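Local coordinates for protein allantoicase (Saccharomyces cerevisiae, PDB 1O59) that catalyses the hydrolysis of allantoate to (S)-ureidoglycolate and urea, a step that lets yeast use purines as a secondary nitrogen source, at residues V35-S40 and A103-I108; T175-K180 and F190-R195; N215-L220 and N232-G237; E58-P63 and D94-K99; V337-I342 and K348-W353. One frame throughout, in Å; residues are numbered along the deposited sequence. Where two conformers were deposited one is given.

Overall arrangement
Two sandwich-like repeats follow one another along the chain. In the first, interaction 1 closes a long loop from 35-40 to 103-108, and interaction 4 (58-63 with 94-99) is nested inside it. Interaction 2 then closes the short connection between strands 176-182 and 186-196, joining the two sheets whose loops and strands interactions 1 and 4 also reach. The second repeat opens with interaction 3 and ends with interaction 5, again in series, so no two loops cross. Interactions 2 and 5 probably hold equivalent positions in the two repeats, about 28 Å apart between centres. The repeats meet where Val35 packs on Val218 and Arg195 NH1 probably bonds to Gly216 O.

Interaction 1: V35-S40 and A103-I108; sequences VDVIGS and AAAHII
A type I beta turn from Asp36 to Gly39, coming straight after the short strand 35-36, presses Val37 against the start of strand 105-113. The two methyls of Val37 divide the work. CG1, which is anti to the carbonyl carbon, meets Ala105 CB at 3.9 Å, while CG2 lies 4.3 Å from Ile107 CD1. Ile107 does not aim its first bond at the turn; both of its side-chain torsions are near -55°, and this folded shape brings CD1 round to the valine. Between the two segments runs strand 186-196, and Gly194, having no side chain, probably leaves room for Val37 and Ala105 to meet. Asp36 shapes the turn from within: its OD1 takes a bond from Ile38 N at 3.3 Å, consistent with a weakly bonded Asx turn, and also accepts the backbone N-H of Leu192. The closing bond of the turn, Gly39 N to Asp36 O, is weak as well. A side chain at Gly39 would run into Asp36 OD2, a reason for glycine in that place. The contact lies on the inner side of one antiparallel sheet of a beta sandwich, consistent with the galactose-binding-domain-like fold to whose clan the allantoicase repeats belong.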
# COMPACT_ATOMS: atom_id res chain seq x y z
N VAL A 35 -1.56 -5.15 1.72
CA VAL A 35 -1.13 -3.81 1.31
C VAL A 35 -0.44 -3.13 2.49
O VAL A 35 -0.56 -3.58 3.63
CB VAL A 35 -2.33 -2.95 0.87
CG1 VAL A 35 -3.05 -3.58 -0.34
CG2 VAL A 35 -3.32 -2.75 2.05
N ASP A 36 0.29 -2.05 2.21
CA ASP A 36 0.91 -1.21 3.26
C ASP A 36 -0.15 -0.34 3.95
O ASP A 36 -0.51 0.77 3.48
CB ASP A 36 2.04 -0.37 2.67
CG ASP A 36 2.66 0.58 3.68
OD1 ASP A 36 2.55 0.29 4.90
OD2 ASP A 36 3.28 1.62 3.31
N VAL A 37 -0.63 -0.86 5.08
CA VAL A 37 -1.77 -0.27 5.75
C VAL A 37 -1.39 0.98 6.56
O VAL A 37 -2.29 1.65 7.06
CB VAL A 37 -2.48 -1.28 6.67
CG1 VAL A 37 -3.07 -2.44 5.86
CG2 VAL A 37 -1.51 -1.80 7.76
N ILE A 38 -0.09 1.25 6.70
CA ILE A 38 0.40 2.46 7.39
C ILE A 38 0.94 3.54 6.46
O ILE A 38 1.33 4.61 6.94
CB ILE A 38 1.46 2.14 8.46
CG1 ILE A 38 2.74 1.57 7.82
CG2 ILE A 38 0.88 1.20 9.48
CD1 ILE A 38 3.81 1.18 8.80
N GLY A 39 0.99 3.25 5.15
CA GLY A 39 1.43 4.24 4.17
C GLY A 39 0.55 5.48 4.23
O GLY A 39 -0.66 5.36 4.33
N SER A 40 1.18 6.66 4.15
CA SER A 40 0.47 7.94 4.10
C SER A 40 -0.47 8.09 2.91
O SER A 40 -1.44 8.84 2.96
CB SER A 40 1.47 9.07 4.07
OG SER A 40 2.22 9.03 2.88
N ALA A 103 -9.44 0.84 8.09
CA ALA A 103 -10.15 0.69 9.36
C ALA A 103 -9.56 -0.35 10.33
O ALA A 103 -9.68 -0.19 11.56
CB ALA A 103 -11.60 0.35 9.07
N ALA A 104 -8.98 -1.42 9.77
CA ALA A 104 -8.44 -2.54 10.52
C ALA A 104 -7.78 -3.55 9.56
O ALA A 104 -8.12 -3.63 8.38
CB ALA A 104 -9.53 -3.21 11.31
N ALA A 105 -6.84 -4.32 10.07
CA ALA A 105 -6.18 -5.34 9.27
C ALA A 105 -5.52 -6.45 10.12
O ALA A 105 -5.14 -6.24 11.27
CB ALA A 105 -5.12 -4.68 8.38
N HIS A 106 -5.39 -7.62 9.50
CA HIS A 106 -4.55 -8.72 9.99
C HIS A 106 -3.13 -8.57 9.38
O HIS A 106 -3.00 -8.40 8.17
CB HIS A 106 -5.15 -10.06 9.58
CG HIS A 106 -6.47 -10.36 10.22
ND1 HIS A 106 -7.68 -10.06 9.62
CD2 HIS A 106 -6.78 -10.99 11.37
CE1 HIS A 106 -8.67 -10.48 10.39
NE2 HIS A 106 -8.15 -11.04 11.46
N ILE A 107 -2.07 -8.64 10.19
CA ILE A 107 -0.69 -8.36 9.70
C ILE A 107 0.07 -9.59 9.23
O ILE A 107 0.02 -10.62 9.87
CB ILE A 107 0.14 -7.62 10.78
CG1 ILE A 107 -0.61 -6.39 11.27
CG2 ILE A 107 1.50 -7.23 10.24
CD1 ILE A 107 -0.99 -5.39 10.11
N ILE A 108 0.75 -9.47 8.09
CA ILE A 108 1.54 -10.58 7.54
C ILE A 108 3.05 -10.30 7.51
O ILE A 108 3.87 -11.21 7.66
CB ILE A 108 1.04 -10.97 6.11
CG1 ILE A 108 1.94 -12.05 5.50
CG2 ILE A 108 0.93 -9.76 5.17
CD1 ILE A 108 1.92 -13.37 6.31

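Interaction 2: T175-K180 and F190-R195; sequences THIKLK and FRLYGR
Thr175 OG1 has three partners: it lies 2.7 Å from His176 ND1, in the plane and at the edge of the imidazole, with either atom a possible donor, and it also bonds to Asp132 N and Leu130 O. Thr175 and His176 together face Leu130 as a classic beta bulge. Beyond the bulge, strand 176-180 lies over strand 190-195 with axes 10.2 Å apart, sheet upon sheet, and apolar side chains fill the space between. Phe190 has CG anti to its backbone N (chi1 176°), which sends the ring up to the other sheet. Leu179 CD1 sits 4.3 Å above the ring plane, over its centre, and Ile177 CG2 comes to the edge, 3.7 Å from Phe190 CE2. Farther along, Ile177 CD1 packs on Leu192 CD2; the modelled 3.3 Å is shorter than usual for methyls and is doubtful in detail. Were Phe190 an alanine, Leu179 would probably lose the face it rests on and Ile177 its edge contact, opening a gap between the sheets. Strand 176-182 runs between strands 94-99 and 124-130, whereas strand 186-196 pairs with 105-113 and with the short strands 35-36 and 83-84; Ile112 and Ile127 add to the packing around Phe190.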
# COMPACT_ATOMS: atom_id res chain seq x y z
N THR A 175 -5.66 -1.83 14.37
CA THR A 175 -5.92 -0.49 13.83
C THR A 175 -4.73 0.47 13.92
O THR A 175 -4.69 1.47 13.22
CB THR A 175 -7.05 0.20 14.62
OG1 THR A 175 -6.66 0.28 15.99
CG2 THR A 175 -8.37 -0.60 14.64
N HIS A 176 -3.82 0.18 14.85
CA HIS A 176 -2.67 1.02 15.17
C HIS A 176 -1.40 0.14 15.29
O HIS A 176 -1.46 -0.98 15.75
CB HIS A 176 -2.87 1.69 16.53
CG HIS A 176 -3.88 2.79 16.53
ND1 HIS A 176 -5.24 2.55 16.48
CD2 HIS A 176 -3.74 4.13 16.63
CE1 HIS A 176 -5.89 3.70 16.53
NE2 HIS A 176 -5.00 4.67 16.62
N ILE A 177 -0.26 0.71 14.91
CA ILE A 177 1.03 0.03 14.95
C ILE A 177 2.01 0.82 15.80
O ILE A 177 2.01 2.05 15.75
CB ILE A 177 1.59 -0.12 13.48
CG1 ILE A 177 0.62 -0.97 12.63
CG2 ILE A 177 3.03 -0.67 13.48
CD1 ILE A 177 0.32 -2.31 13.21
N LYS A 178 2.82 0.10 16.56
CA LYS A 178 3.94 0.67 17.32
C LYS A 178 5.24 0.08 16.81
O LYS A 178 5.46 -1.15 16.84
CB LYS A 178 3.82 0.40 18.83
CG LYS A 178 4.61 1.40 19.69
CD LYS A 178 5.03 0.88 21.05
CE LYS A 178 3.88 0.48 21.91
NZ LYS A 178 4.27 0.11 23.28
N LEU A 179 6.11 0.96 16.35
CA LEU A 179 7.45 0.58 15.96
C LEU A 179 8.39 0.92 17.09
O LEU A 179 8.38 2.03 17.60
CB LEU A 179 7.83 1.34 14.69
CG LEU A 179 9.28 1.31 14.22
CD1 LEU A 179 9.69 -0.05 13.75
CD2 LEU A 179 9.40 2.36 13.11
N LYS A 180 9.18 -0.06 17.51
CA LYS A 180 10.17 0.14 18.56
C LYS A 180 11.57 -0.02 17.94
O LYS A 180 11.83 -0.99 17.24
CB LYS A 180 9.99 -0.90 19.67
CG LYS A 180 8.66 -0.91 20.40
CD LYS A 180 8.82 -1.73 21.71
CE LYS A 180 7.62 -1.61 22.66
NZ LYS A 180 7.67 -2.59 23.83
N PHE A 190 9.30 2.69 6.82
CA PHE A 190 8.61 1.55 7.47
C PHE A 190 7.30 1.22 6.77
O PHE A 190 6.37 2.01 6.78
CB PHE A 190 8.38 1.86 8.94
CG PHE A 190 7.59 0.80 9.71
CD1 PHE A 190 7.78 -0.58 9.47
CD2 PHE A 190 6.69 1.19 10.70
CE1 PHE A 190 7.06 -1.54 10.19
CE2 PHE A 190 6.00 0.24 11.44
CZ PHE A 190 6.18 -1.13 11.18
N ARG A 191 7.25 0.05 6.13
CA ARG A 191 6.03 -0.46 5.51
C ARG A 191 5.48 -1.61 6.35
O ARG A 191 6.23 -2.47 6.75
CB ARG A 191 6.35 -1.03 4.11
CG ARG A 191 7.22 -0.17 3.21
CD ARG A 191 6.74 1.25 3.06
NE ARG A 191 7.46 2.05 2.06
CZ ARG A 191 7.32 3.38 1.94
NH1 ARG A 191 6.53 4.04 2.80
NH2 ARG A 191 7.96 4.06 1.00
N LEU A 192 4.19 -1.65 6.60
CA LEU A 192 3.60 -2.81 7.27
C LEU A 192 2.43 -3.40 6.46
O LEU A 192 1.41 -2.74 6.23
CB LEU A 192 3.19 -2.49 8.71
CG LEU A 192 2.96 -3.76 9.54
CD1 LEU A 192 4.27 -4.47 9.95
CD2 LEU A 192 2.14 -3.44 10.75
N TYR A 193 2.59 -4.66 6.02
CA TYR A 193 1.61 -5.29 5.15
C TYR A 193 0.53 -6.04 5.90
O TYR A 193 0.84 -6.93 6.73
CB TYR A 193 2.29 -6.19 4.08
CG TYR A 193 3.25 -5.37 3.25
CD1 TYR A 193 2.75 -4.39 2.39
CD2 TYR A 193 4.63 -5.51 3.37
CE1 TYR A 193 3.60 -3.59 1.65
CE2 TYR A 193 5.49 -4.71 2.64
CZ TYR A 193 4.95 -3.74 1.77
OH TYR A 193 5.75 -2.91 1.04
N GLY A 194 -0.73 -5.71 5.60
CA GLY A 194 -1.85 -6.44 6.21
C GLY A 194 -3.03 -6.67 5.28
O GLY A 194 -3.21 -5.96 4.30
N ARG A 195 -3.83 -7.69 5.58
CA ARG A 195 -5.00 -8.00 4.80
C ARG A 195 -6.06 -7.14 5.43
O ARG A 195 -6.32 -7.25 6.61
CB ARG A 195 -5.36 -9.51 4.87
CG ARG A 195 -6.18 -10.03 3.72
CD ARG A 195 -7.61 -9.51 3.65
NE ARG A 195 -8.27 -10.01 2.45
CZ ARG A 195 -8.45 -9.34 1.32
NH1 ARG A 195 -8.06 -8.08 1.20
NH2 ARG A 195 -9.05 -9.94 0.30

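Interaction 3: N215-L220 and N232-G237; sequences NGAVAL and NLLLPG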
# COMPACT_ATOMS: atom_id res chain seq x y z
N ASN A 215 -11.73 -1.37 1.14
CA ASN A 215 -12.72 -2.42 1.12
C ASN A 215 -12.13 -3.80 0.85
O ASN A 215 -12.85 -4.74 0.59
CB ASN A 215 -13.82 -2.08 0.10
CG ASN A 215 -14.73 -0.96 0.57
OD1 ASN A 215 -14.92 -0.77 1.77
ND2 ASN A 215 -15.30 -0.22 -0.38
N GLY A 216 -10.81 -3.92 0.94
CA GLY A 216 -10.12 -5.19 0.77
C GLY A 216 -9.68 -5.49 -0.65
O GLY A 216 -9.29 -6.60 -0.94
N ALA A 217 -9.76 -4.51 -1.56
CA ALA A 217 -9.29 -4.70 -2.92
C ALA A 217 -7.78 -4.55 -2.95
O ALA A 217 -7.21 -3.78 -2.18
CB ALA A 217 -9.92 -3.71 -3.83
N VAL A 218 -7.14 -5.30 -3.84
CA VAL A 218 -5.69 -5.37 -3.94
C VAL A 218 -5.26 -5.58 -5.41
O VAL A 218 -5.84 -6.37 -6.14
CB VAL A 218 -5.13 -6.48 -2.97
CG1 VAL A 218 -5.47 -7.82 -3.44
CG2 VAL A 218 -3.64 -6.39 -2.83
N ALA A 219 -4.26 -4.80 -5.85
CA ALA A 219 -3.71 -4.92 -7.19
C ALA A 219 -2.76 -6.12 -7.21
O ALA A 219 -1.82 -6.19 -6.44
CB ALA A 219 -2.97 -3.64 -7.57
N LEU A 220 -3.01 -7.05 -8.12
CA LEU A 220 -2.33 -8.32 -8.12
C LEU A 220 -1.21 -8.47 -9.12
O LEU A 220 -0.18 -9.03 -8.79
CB LEU A 220 -3.34 -9.47 -8.33
CG LEU A 220 -4.13 -9.83 -7.07
CD1 LEU A 220 -4.93 -11.06 -7.35
CD2 LEU A 220 -3.23 -10.04 -5.84
N ASN A 232 -1.68 2.19 -6.67
CA ASN A 232 -2.18 3.53 -6.60
C ASN A 232 -3.58 3.65 -7.20
O ASN A 232 -4.26 4.64 -6.95
CB ASN A 232 -1.24 4.51 -7.30
CG ASN A 232 0.07 4.73 -6.54
OD1 ASN A 232 0.15 4.41 -5.34
ND2 ASN A 232 1.10 5.28 -7.22
N LEU A 233 -3.99 2.67 -7.99
CA LEU A 233 -5.31 2.72 -8.66
C LEU A 233 -6.51 2.69 -7.70
O LEU A 233 -7.61 3.07 -8.07
CB LEU A 233 -5.46 1.53 -9.59
CG LEU A 233 -4.61 1.58 -10.87
CD1 LEU A 233 -4.70 0.23 -11.56
CD2 LEU A 233 -5.04 2.73 -11.82
N LEU A 234 -6.27 2.20 -6.48
CA LEU A 234 -7.30 1.85 -5.55
C LEU A 234 -7.31 2.81 -4.36
O LEU A 234 -8.00 2.58 -3.36
CB LEU A 234 -7.06 0.40 -5.09
CG LEU A 234 -6.62 -0.59 -6.17
CD1 LEU A 234 -6.31 -1.94 -5.60
CD2 LEU A 234 -7.68 -0.77 -7.27
N LEU A 235 -6.55 3.89 -4.46
CA LEU A 235 -6.36 4.77 -3.31
C LEU A 235 -7.51 5.76 -3.11
O LEU A 235 -8.26 6.05 -4.01
CB LEU A 235 -5.05 5.55 -3.45
CG LEU A 235 -3.78 4.70 -3.43
CD1 LEU A 235 -2.59 5.63 -3.62
CD2 LEU A 235 -3.65 3.92 -2.13
N PRO A 236 -7.60 6.34 -1.93
CA PRO A 236 -8.55 7.42 -1.73
C PRO A 236 -8.14 8.65 -2.54
O PRO A 236 -6.94 8.85 -2.83
CB PRO A 236 -8.47 7.74 -0.21
CG PRO A 236 -7.56 6.70 0.41
CD PRO A 236 -6.78 6.07 -0.74
N GLY A 237 -9.15 9.46 -2.89
CA GLY A 237 -8.93 10.72 -3.55
C GLY A 237 -8.55 10.59 -5.00
O GLY A 237 -8.41 9.50 -5.55
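Leu234 reaches across to the backbone of 217-219 with a single methyl, CD1, and nearly the whole contact hangs on it. Two torsions put it there. CG stands anti to the carbonyl carbon, at a chi1 of -41° that is turned somewhat from the usual staggered value, and CD1 then continues in an extended line from CA (chi2 175°), making it the far end of the side chain. It comes down beside the peptide that joins Val218 to Ala219, 3.5 Å from Ala219 N and 3.8 Å from Val218 C. The methyls of Ala217 and Ala219, which point toward the leucine, lie to the two ends of this spot, Ala219 CB at 4.2 Å and Ala217 CB at 4.4 Å from Leu234 CD1; their small size probably lets the methyl approach the main chain. In the second sandwich repeat, strand 218-222 is an outermost strand of the five-stranded sheet, beside 258-263, and Leu234 also touches Ile262 there. The segment 232-237, between strands 227-228 and 246-247, packs on this edge strand; 58-63 probably corresponds to it in the first repeat, with a similar Asn-Leu sequence. Val218 turns its side chain the other way, CG2 packing on Val35 of the first repeat. Gly216 has a positive phi, at which a CB would collide with the carbonyl oxygen of Asn215, and its own oxygen accepts Arg195 NH1.

Interaction 4: E58-P63 and D94-K99; sequences ENLIQP and DWVIIK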
# COMPACT_ATOMS: atom_id res chain seq x y z
N GLU A 58 7.53 11.22 10.56
CA GLU A 58 6.59 11.25 9.44
C GLU A 58 7.17 10.75 8.13
O GLU A 58 6.42 10.31 7.24
CB GLU A 58 6.09 12.68 9.22
CG GLU A 58 4.61 12.75 8.99
CD GLU A 58 4.16 14.14 8.60
OE1 GLU A 58 4.64 15.14 9.27
OE2 GLU A 58 3.32 14.23 7.65
N ASN A 59 8.50 10.84 8.00
CA ASN A 59 9.18 10.35 6.80
C ASN A 59 9.01 8.86 6.59
O ASN A 59 8.99 8.40 5.44
CB ASN A 59 10.67 10.71 6.80
CG ASN A 59 10.92 12.20 6.66
OD1 ASN A 59 11.72 12.77 7.41
ND2 ASN A 59 10.25 12.84 5.73
N LEU A 60 8.84 8.11 7.67
CA LEU A 60 8.79 6.63 7.61
C LEU A 60 7.74 6.08 6.70
O LEU A 60 7.94 5.01 6.13
CB LEU A 60 8.52 6.05 8.99
CG LEU A 60 9.56 6.28 10.07
CD1 LEU A 60 9.01 5.89 11.42
CD2 LEU A 60 10.81 5.50 9.78
N ILE A 61 6.60 6.78 6.58
CA ILE A 61 5.43 6.26 5.84
C ILE A 61 5.18 6.92 4.49
O ILE A 61 4.15 6.63 3.83
CB ILE A 61 4.14 6.31 6.66
CG1 ILE A 61 3.82 7.71 7.15
CG2 ILE A 61 4.22 5.38 7.87
CD1 ILE A 61 2.42 7.81 7.78
N GLN A 62 6.11 7.79 4.06
CA GLN A 62 5.95 8.48 2.78
C GLN A 62 6.05 7.49 1.61
O GLN A 62 6.81 6.53 1.64
CB GLN A 62 6.96 9.65 2.63
CG GLN A 62 6.78 10.74 3.69
CD GLN A 62 5.32 11.29 3.74
OE1 GLN A 62 4.79 11.77 2.72
NE2 GLN A 62 4.67 11.18 4.91
N PRO A 63 5.28 7.74 0.57
CA PRO A 63 5.24 6.85 -0.60
C PRO A 63 6.53 6.76 -1.42
O PRO A 63 6.74 5.77 -2.15
CB PRO A 63 4.13 7.47 -1.46
CG PRO A 63 3.94 8.83 -0.96
CD PRO A 63 4.39 8.90 0.43
N ASP A 94 13.37 3.80 21.52
CA ASP A 94 12.56 4.84 20.91
C ASP A 94 11.38 4.18 20.21
O ASP A 94 11.44 2.99 19.85
CB ASP A 94 13.36 5.65 19.88
CG ASP A 94 14.12 6.80 20.51
OD1 ASP A 94 13.47 7.59 21.27
OD2 ASP A 94 15.36 6.98 20.30
N TRP A 95 10.31 4.95 20.01
CA TRP A 95 9.10 4.43 19.42
C TRP A 95 8.28 5.46 18.62
O TRP A 95 8.41 6.68 18.79
CB TRP A 95 8.20 3.84 20.50
CG TRP A 95 7.95 4.78 21.59
CD1 TRP A 95 8.64 4.86 22.74
CD2 TRP A 95 6.93 5.79 21.65
NE1 TRP A 95 8.13 5.88 23.51
CE2 TRP A 95 7.08 6.45 22.86
CE3 TRP A 95 5.91 6.19 20.80
CZ2 TRP A 95 6.25 7.50 23.24
CZ3 TRP A 95 5.10 7.23 21.18
CH2 TRP A 95 5.27 7.87 22.38
N VAL A 96 7.44 4.93 17.75
CA VAL A 96 6.48 5.74 17.00
C VAL A 96 5.19 4.96 16.90
O VAL A 96 5.19 3.74 16.66
CB VAL A 96 7.04 6.13 15.58
CG1 VAL A 96 7.62 4.95 14.87
CG2 VAL A 96 5.97 6.75 14.73
N ILE A 97 4.10 5.68 17.11
CA ILE A 97 2.79 5.12 16.98
C ILE A 97 2.13 5.62 15.68
O ILE A 97 2.17 6.81 15.35
CB ILE A 97 1.93 5.49 18.21
CG1 ILE A 97 2.48 4.79 19.46
CG2 ILE A 97 0.51 5.04 18.00
CD1 ILE A 97 2.00 5.40 20.77
N ILE A 98 1.52 4.68 14.95
CA ILE A 98 0.93 4.99 13.64
C ILE A 98 -0.44 4.39 13.50
O ILE A 98 -0.63 3.18 13.70
CB ILE A 98 1.81 4.48 12.49
CG1 ILE A 98 3.25 4.99 12.60
CG2 ILE A 98 1.26 4.97 11.16
CD1 ILE A 98 4.26 4.11 11.91
N LYS A 99 -1.40 5.24 13.15
CA LYS A 99 -2.73 4.82 12.88
C LYS A 99 -2.80 4.41 11.41
O LYS A 99 -2.29 5.12 10.54
CB LYS A 99 -3.70 5.94 13.16
CG LYS A 99 -5.12 5.47 13.14
CD LYS A 99 -6.09 6.49 13.67
CE LYS A 99 -7.53 5.93 13.50
NZ LYS A 99 -8.61 6.96 13.68
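Ahead of Leu60 and Ile61, which make the contact, Glu58 offers its carbonyl oxygen to Gln62 NE2 at 3.0 Å, a nearly straight bond (166°) that reaches the oxygen from above the carbonyl plane. Leu60 comes next, its CG anti to the carbonyl carbon, and points its end at strand 94-99: CD1 meets Val96 CG1 tip to tip at 3.8 Å. Leu179 and Trp83 also lie against this leucine. Ile61 follows with its branch methyl CG2, 4.2 Å from Ile98 CD1, while its backbone oxygen takes the hydroxyl of Ser40. Gln62 then closes the turn twice, by the side-chain bond to Glu58 and by its N to Asn59 O at 3.3 Å, and its backbone O accepts Arg191 NH1. Across the contact only methyl groups meet. The loop is therefore seated on the sheet by shape and burial, as part of the hydrophobic core, while directional bonds hold its backbone to its own turn and to neighbouring segments.

Interaction 5: V337-I342 and K348-W353; sequences VKLTII and KRIRVW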
# COMPACT_ATOMS: atom_id res chain seq x y z
N VAL A 337 -11.07 -7.81 -11.66
CA VAL A 337 -11.21 -7.02 -12.87
C VAL A 337 -9.84 -6.79 -13.51
O VAL A 337 -8.81 -6.79 -12.85
CB VAL A 337 -11.94 -5.67 -12.63
CG1 VAL A 337 -13.33 -5.90 -12.08
CG2 VAL A 337 -11.16 -4.73 -11.70
N LYS A 338 -9.83 -6.64 -14.83
CA LYS A 338 -8.59 -6.35 -15.57
C LYS A 338 -8.84 -5.05 -16.28
O LYS A 338 -9.80 -4.91 -17.00
CB LYS A 338 -8.26 -7.49 -16.56
CG LYS A 338 -7.02 -7.27 -17.45
CD LYS A 338 -6.43 -8.61 -18.08
CE LYS A 338 -7.29 -9.24 -19.15
NZ LYS A 338 -7.04 -10.71 -19.29
N LEU A 339 -7.97 -4.07 -16.04
CA LEU A 339 -8.03 -2.79 -16.72
C LEU A 339 -6.94 -2.84 -17.76
O LEU A 339 -5.82 -3.21 -17.45
CB LEU A 339 -7.80 -1.63 -15.73
CG LEU A 339 -7.42 -0.27 -16.35
CD1 LEU A 339 -8.57 0.32 -17.21
CD2 LEU A 339 -6.98 0.72 -15.24
N THR A 340 -7.27 -2.51 -18.99
CA THR A 340 -6.36 -2.59 -20.10
C THR A 340 -6.30 -1.18 -20.64
O THR A 340 -7.36 -0.55 -20.84
CB THR A 340 -6.86 -3.57 -21.18
OG1 THR A 340 -6.95 -4.92 -20.66
CG2 THR A 340 -5.87 -3.68 -22.34
N ILE A 341 -5.08 -0.67 -20.79
CA ILE A 341 -4.86 0.68 -21.35
C ILE A 341 -4.12 0.50 -22.67
O ILE A 341 -3.28 -0.40 -22.81
CB ILE A 341 -4.11 1.61 -20.36
CG1 ILE A 341 -2.67 1.14 -20.05
CG2 ILE A 341 -4.89 1.76 -19.05
CD1 ILE A 341 -1.95 2.04 -19.05
N ILE A 342 -4.49 1.32 -23.65
CA ILE A 342 -4.09 1.08 -25.01
C ILE A 342 -3.54 2.36 -25.60
O ILE A 342 -4.20 3.38 -25.53
CB ILE A 342 -5.27 0.59 -25.84
CG1 ILE A 342 -5.74 -0.76 -25.34
CG2 ILE A 342 -4.90 0.44 -27.28
CD1 ILE A 342 -7.22 -0.95 -25.50
N LYS A 348 -5.03 7.40 -13.01
CA LYS A 348 -4.97 7.65 -11.55
C LYS A 348 -5.74 6.59 -10.71
O LYS A 348 -5.23 6.10 -9.73
CB LYS A 348 -5.50 9.05 -11.23
CG LYS A 348 -5.12 9.60 -9.86
CD LYS A 348 -3.59 9.72 -9.69
CE LYS A 348 -3.07 11.01 -10.23
NZ LYS A 348 -3.38 12.10 -9.24
N ARG A 349 -6.98 6.31 -11.08
CA ARG A 349 -7.82 5.43 -10.29
C ARG A 349 -8.74 4.61 -11.13
O ARG A 349 -9.08 4.98 -12.27
CB ARG A 349 -8.67 6.24 -9.32
CG ARG A 349 -7.89 7.13 -8.34
CD ARG A 349 -7.18 6.40 -7.22
NE ARG A 349 -6.59 7.39 -6.33
CZ ARG A 349 -5.35 7.79 -6.36
NH1 ARG A 349 -4.48 7.32 -7.22
NH2 ARG A 349 -4.96 8.74 -5.54
N ILE A 350 -9.13 3.47 -10.55
CA ILE A 350 -10.31 2.73 -11.01
C ILE A 350 -11.27 2.41 -9.85
O ILE A 350 -10.87 2.04 -8.73
CB ILE A 350 -9.94 1.48 -11.86
CG1 ILE A 350 -11.23 0.87 -12.46
CG2 ILE A 350 -9.18 0.42 -11.04
CD1 ILE A 350 -10.97 -0.19 -13.49
N ARG A 351 -12.54 2.62 -10.13
CA ARG A 351 -13.59 2.47 -9.15
C ARG A 351 -14.56 1.53 -9.76
O ARG A 351 -14.90 1.70 -10.92
CB ARG A 351 -14.32 3.79 -8.84
CG ARG A 351 -13.43 4.98 -8.65
CD ARG A 351 -12.41 4.78 -7.58
NE ARG A 351 -11.85 6.03 -7.12
CZ ARG A 351 -10.89 6.13 -6.21
NH1 ARG A 351 -10.37 5.04 -5.66
NH2 ARG A 351 -10.47 7.35 -5.86
N VAL A 352 -15.00 0.56 -8.98
CA VAL A 352 -15.98 -0.42 -9.41
C VAL A 352 -17.09 -0.43 -8.38
O VAL A 352 -17.02 -1.13 -7.36
CB VAL A 352 -15.35 -1.82 -9.54
CG1 VAL A 352 -16.35 -2.81 -10.05
CG2 VAL A 352 -14.13 -1.76 -10.48
N TRP A 353 -18.11 0.37 -8.65
CA TRP A 353 -19.25 0.47 -7.76
C TRP A 353 -20.31 -0.61 -8.01
O TRP A 353 -20.76 -0.82 -9.12
CB TRP A 353 -19.88 1.84 -7.87
CG TRP A 353 -19.07 2.93 -7.25
CD1 TRP A 353 -18.20 3.74 -7.88
CD2 TRP A 353 -19.12 3.36 -5.89
NE1 TRP A 353 -17.67 4.65 -6.99
CE2 TRP A 353 -18.24 4.44 -5.76
CE3 TRP A 353 -19.83 2.94 -4.77
CZ2 TRP A 353 -18.04 5.09 -4.56
CZ3 TRP A 353 -19.62 3.59 -3.57
CH2 TRP A 353 -18.74 4.66 -3.48
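The guanidinium of Arg349 carries Lys348 CG on one face, 3.5 Å above its plane and shifted toward the rim, and has Arg351 NH2 at its edge, in plane. Arg351 in turn bears Arg349 CG over one face of its own guanidinium, at 3.6 Å, so the two arginines are layered along one side of strand 349-353. Arg349 NH1 also turns back to Lys348 O at 2.9 Å, from 44° above the carbonyl plane. Carbonyl oxygens of the segment 232-237 take further N-H groups: Gly237 O accepts Arg349 NE and Leu235 O accepts Arg351 NH1, which probably eases the nearness of two positive charges. Lys348 and Arg349 form a classic beta bulge opposite Asp277. On the other side of the strand, alternate residues face strand 337-342 and build the core between the two sheets of this sandwich repeat, as Phe190 and Leu192 do in the first. Ile350 is fully extended, with CG1 anti to the backbone N (chi1 -172°) and CD1 at the far end, where it meets Leu339 CB at 4.1 Å. Two residues along, Val352 CG2 faces Val337 CG2 at 4.4 Å. The strands stand 8.3 Å apart between the CA atoms of Leu339 and Ile350, and Ile262 of strand 258-263 packs on both Val337 and Ile350.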